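Local coordinates for protein FMN-dependent nitronate monooxygenase (Shewanella oneidensis, PDB 5LSM) that uses FMN to catalyse, probably, the oxidative denitrification of propionate 3-nitronate with molecular oxygen, a detoxifying reaction of class I nitronate monooxygenases, at residues A84-Q89 with A293-P298; P275-V280 with C324-S329. All blocks are in the same frame, centred on the assembly; numbering follows the deposited sequence.

Both contacts lie within this FMN-binding TIM-barrel nitronate monooxygenase, and their segments alternate in sequence: 275-280 lies between 84-89 and 293-298, which in turn precedes 324-329. Their centres are 23 Å apart and their nearest atoms about 7 Å apart, without touching. Contact 1, centred about 23 Å from the middle of the chain, joins a helix to a loop away from the annotated sites. Contact 2 is more central, about 12 Å from that point, and borders the cofactor: Gly-325 comes within about 4 Å of FMN, and Gln-326 also meets the second subunit.

Contact 1. Residues A84-Q89 with A293-P298; sequences AAWLEQ and AVPDFP
Trp-86, on helix 80-89, lays its indole against Ala-293, Val-294 and Pro-295 in the loop between helices 282-287 and 301-313, a helix-to-loop contact in a TIM-barrel nitronate monooxygenase. The Trp-86 CA lies 6.1 Å from the Val-294 CA, the closest pair of CA atoms across the two segments. From there CG is anti to the backbone N (chi1 -179°), which sends the indole out past the loop, side by side with the Val-294 side chain and pointing the same way. At the root, Trp-86 CB is 3.8 Å from Pro-295 CD. The same proline methylene remains beside the five-membered ring, 3.7 Å from Trp-86 CD1, its approach oblique and the two side chains crossing at about a right angle. Farther out, Trp-86 CE3 meets the methyl of Ala-293, CB, at 4.1 Å. The benzo end is covered by one Val-294 methyl: CG2 is 3.8 Å from the centroid of the six-membered ring and 16° off its normal, a CH-pi contact over the face. The indole is buried, and Leu-270, Phe-283, Met-287 and Ala-303 also touch it, so residues of both helices flanking the loop help to enclose the ring. Toward the solvent-exposed margin, Gln-89 brings its amide to the same alanine that meets CE3. Its chain bends at chi2 (-135°), and Gln-89 NE2 ends 3.6 Å from Ala-293 CB, a van der Waals approach. At the outer corner of the indole, Trp-86 CH2 lies 3.7 Å from Val-294 CG2.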
# COMPACT_ATOMS: atom_id res chain seq x y z
N ALA A 84 -12.65 2.90 -31.06
CA ALA A 84 -12.14 3.63 -32.21
C ALA A 84 -11.42 4.91 -31.78
O ALA A 84 -10.41 5.27 -32.35
CB ALA A 84 -13.28 3.95 -33.16
N ALA A 85 -11.94 5.58 -30.75
CA ALA A 85 -11.28 6.80 -30.22
C ALA A 85 -9.94 6.52 -29.55
O ALA A 85 -9.06 7.38 -29.54
CB ALA A 85 -12.20 7.53 -29.25
N TRP A 86 -9.84 5.37 -28.90
CA TRP A 86 -8.60 4.96 -28.24
C TRP A 86 -7.57 4.63 -29.30
O TRP A 86 -6.41 5.03 -29.19
CB TRP A 86 -8.86 3.72 -27.34
CG TRP A 86 -7.67 3.25 -26.61
CD1 TRP A 86 -7.15 2.00 -26.65
CD2 TRP A 86 -6.83 4.02 -25.74
NE1 TRP A 86 -6.01 1.95 -25.87
CE2 TRP A 86 -5.81 3.17 -25.29
CE3 TRP A 86 -6.85 5.35 -25.29
CZ2 TRP A 86 -4.81 3.60 -24.42
CZ3 TRP A 86 -5.86 5.77 -24.43
CH2 TRP A 86 -4.84 4.90 -24.00
N LEU A 87 -8.00 3.91 -30.33
CA LEU A 87 -7.15 3.57 -31.47
C LEU A 87 -6.56 4.84 -32.08
O LEU A 87 -5.36 4.91 -32.34
CB LEU A 87 -7.96 2.80 -32.52
CG LEU A 87 -7.40 1.51 -33.13
CD1 LEU A 87 -6.47 0.76 -32.18
CD2 LEU A 87 -8.56 0.61 -33.55
N GLU A 88 -7.40 5.86 -32.24
CA GLU A 88 -7.00 7.14 -32.82
C GLU A 88 -5.92 7.78 -31.98
O GLU A 88 -4.98 8.36 -32.51
CB GLU A 88 -8.22 8.08 -32.89
CG GLU A 88 -7.98 9.36 -33.66
CD GLU A 88 -9.10 10.37 -33.49
OE1 GLU A 88 -10.21 9.98 -33.05
OE2 GLU A 88 -8.89 11.56 -33.82
N GLN A 89 -6.07 7.70 -30.66
CA GLN A 89 -5.08 8.23 -29.73
C GLN A 89 -3.69 7.58 -29.84
O GLN A 89 -2.68 8.23 -29.56
CB GLN A 89 -5.57 8.04 -28.31
CG GLN A 89 -6.81 8.83 -27.97
CD GLN A 89 -6.68 9.50 -26.63
OE1 GLN A 89 -5.60 9.99 -26.26
NE2 GLN A 89 -7.76 9.49 -25.87
N ALA A 293 -9.88 7.09 -20.97
CA ALA A 293 -10.33 6.85 -22.36
C ALA A 293 -10.20 5.39 -22.85
O ALA A 293 -10.71 5.05 -23.91
CB ALA A 293 -9.56 7.77 -23.30
N VAL A 294 -9.49 4.54 -22.10
CA VAL A 294 -9.31 3.14 -22.46
C VAL A 294 -10.62 2.36 -22.39
O VAL A 294 -11.39 2.51 -21.47
CB VAL A 294 -8.30 2.48 -21.52
CG1 VAL A 294 -8.00 1.05 -21.95
CG2 VAL A 294 -7.03 3.31 -21.47
N PRO A 295 -10.88 1.50 -23.39
CA PRO A 295 -12.11 0.73 -23.34
C PRO A 295 -12.19 -0.25 -22.16
O PRO A 295 -11.16 -0.68 -21.62
CB PRO A 295 -12.13 -0.02 -24.67
CG PRO A 295 -10.76 0.11 -25.24
CD PRO A 295 -10.20 1.37 -24.69
N ASP A 296 -13.41 -0.65 -21.85
CA ASP A 296 -13.65 -1.59 -20.77
C ASP A 296 -12.93 -2.92 -20.98
O ASP A 296 -12.69 -3.33 -22.11
CB ASP A 296 -15.14 -1.82 -20.59
CG ASP A 296 -15.87 -0.60 -20.07
OD1 ASP A 296 -15.20 0.28 -19.48
OD2 ASP A 296 -17.10 -0.52 -20.25
N PHE A 297 -12.51 -3.50 -19.87
CA PHE A 297 -11.91 -4.83 -19.81
C PHE A 297 -12.83 -5.91 -20.40
O PHE A 297 -14.00 -5.97 -20.05
CB PHE A 297 -11.61 -5.13 -18.33
CG PHE A 297 -10.99 -6.45 -18.09
CD1 PHE A 297 -9.63 -6.63 -18.27
CD2 PHE A 297 -11.77 -7.53 -17.71
CE1 PHE A 297 -9.05 -7.87 -18.09
CE2 PHE A 297 -11.20 -8.78 -17.50
CZ PHE A 297 -9.83 -8.94 -17.68
N PRO A 298 -12.29 -6.80 -21.27
CA PRO A 298 -10.89 -6.92 -21.69
C PRO A 298 -10.57 -6.35 -23.09
O PRO A 298 -9.64 -6.82 -23.74
CB PRO A 298 -10.68 -8.43 -21.71
CG PRO A 298 -11.99 -8.95 -22.16
CD PRO A 298 -13.03 -8.04 -21.55

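Contact 2. Residues P275-V280 with C324-S329; sequences PARGIV and CGQNAS
Arg-277 and Cys-324 join strand 276-279, the middle strand of a small three-stranded antiparallel sheet, to the loop that passes FMN in this TIM-barrel enzyme. The direct link is a backbone hydrogen bond from Cys-324 N to Arg-277 O, 3.3 Å long with an N-H...O angle of 156°. Beside it, the arginine chain runs past the loop backbone, Arg-277 CG lying 3.2 Å from Cys-324 O and Arg-277 CD 3.9 Å from Gly-325 CA. A bend at chi3 (-68°) then turns the guanidinium toward Gln-326, whose CG lies over one of its faces, 3.4 Å above the plane and offset toward the rim. The guanidinium and amide planes are 44° apart, so the two groups do not stack in parallel, and Gln-326 NE2 is 3.4 Å from Arg-277 NH1, a meeting of two donors. Farther along the strand, Ile-279 CG1 packs against Cys-324 CB at 3.9 Å. In the next shell, Leu-177 O accepts from Arg-277 NE and Thr-265 OG1 pairs with NH1, fixing the guanidinium's orientation. Gly-325 N bonds to OG1 of the FMN-binding residue Thr-239, while the backbone O of Gln-326 receives NE2 of Gln-203 from the second subunit, so the loop lies between cofactor and dimer partner. Beyond Gln-326 the loop closes in an Asx turn: Asn-327 OD1 accepts Ser-329 N at 3.1 Å and also Ser-329 OG, at 2.7 Å.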
# COMPACT_ATOMS: atom_id res chain seq x y z
N PRO A 275 -7.43 -1.79 -13.91
CA PRO A 275 -6.22 -1.51 -13.12
C PRO A 275 -5.37 -2.77 -12.86
O PRO A 275 -5.87 -3.73 -12.29
CB PRO A 275 -6.76 -0.97 -11.81
CG PRO A 275 -8.11 -0.47 -12.12
CD PRO A 275 -8.65 -1.33 -13.23
N ALA A 276 -4.12 -2.74 -13.29
CA ALA A 276 -3.17 -3.81 -12.99
C ALA A 276 -1.79 -3.22 -12.69
O ALA A 276 -1.42 -2.19 -13.28
CB ALA A 276 -3.09 -4.77 -14.16
N ARG A 277 -1.03 -3.87 -11.80
CA ARG A 277 0.28 -3.35 -11.39
C ARG A 277 1.39 -3.96 -12.23
O ARG A 277 1.54 -5.19 -12.30
CB ARG A 277 0.55 -3.61 -9.90
CG ARG A 277 1.89 -3.05 -9.41
CD ARG A 277 2.14 -3.30 -7.90
NE ARG A 277 1.21 -2.53 -7.07
CZ ARG A 277 1.26 -1.21 -6.88
NH1 ARG A 277 2.25 -0.49 -7.37
NH2 ARG A 277 0.31 -0.61 -6.18
N GLY A 278 2.19 -3.09 -12.84
CA GLY A 278 3.33 -3.54 -13.63
C GLY A 278 4.48 -2.57 -13.58
O GLY A 278 4.29 -1.41 -13.30
N ILE A 279 5.69 -3.06 -13.85
CA ILE A 279 6.85 -2.20 -13.96
C ILE A 279 6.56 -1.03 -14.91
O ILE A 279 5.88 -1.22 -15.92
CB ILE A 279 8.08 -2.98 -14.44
CG1 ILE A 279 8.47 -4.04 -13.40
CG2 ILE A 279 9.25 -2.03 -14.64
CD1 ILE A 279 9.29 -5.16 -13.96
N VAL A 280 6.96 0.18 -14.52
CA VAL A 280 6.57 1.40 -15.24
C VAL A 280 7.39 1.49 -16.52
O VAL A 280 8.61 1.36 -16.48
CB VAL A 280 6.79 2.68 -14.39
CG1 VAL A 280 6.77 3.94 -15.26
CG2 VAL A 280 5.73 2.79 -13.30
N CYS A 324 4.09 -7.22 -11.95
CA CYS A 324 5.13 -7.27 -10.91
C CYS A 324 4.63 -6.48 -9.70
O CYS A 324 4.00 -5.45 -9.85
CB CYS A 324 6.47 -6.68 -11.40
SG CYS A 324 7.82 -6.65 -10.17
N GLY A 325 4.84 -7.03 -8.51
CA GLY A 325 4.42 -6.38 -7.28
C GLY A 325 5.45 -5.38 -6.82
O GLY A 325 6.42 -5.14 -7.50
N GLN A 326 5.26 -4.82 -5.65
CA GLN A 326 6.11 -3.75 -5.18
C GLN A 326 7.36 -4.24 -4.48
O GLN A 326 8.15 -3.44 -3.99
CB GLN A 326 5.35 -2.84 -4.22
CG GLN A 326 4.36 -1.91 -4.90
CD GLN A 326 3.81 -0.87 -3.94
OE1 GLN A 326 3.49 -1.17 -2.78
NE2 GLN A 326 3.70 0.36 -4.41
N ASN A 327 7.55 -5.55 -4.46
CA ASN A 327 8.78 -6.13 -3.93
C ASN A 327 9.28 -7.19 -4.89
O ASN A 327 8.77 -8.31 -4.90
CB ASN A 327 8.54 -6.74 -2.53
CG ASN A 327 9.83 -6.98 -1.76
OD1 ASN A 327 10.91 -7.03 -2.34
ND2 ASN A 327 9.72 -7.11 -0.45
N ALA A 328 10.20 -6.80 -5.76
CA ALA A 328 10.81 -7.72 -6.70
C ALA A 328 12.03 -8.44 -6.11
O ALA A 328 12.61 -9.28 -6.76
CB ALA A 328 11.20 -6.98 -7.97
N SER A 329 12.39 -8.14 -4.87
CA SER A 329 13.68 -8.59 -4.35
C SER A 329 13.74 -10.11 -4.07
O SER A 329 14.79 -10.62 -3.69
CB SER A 329 14.01 -7.84 -3.06
OG SER A 329 13.23 -8.33 -1.98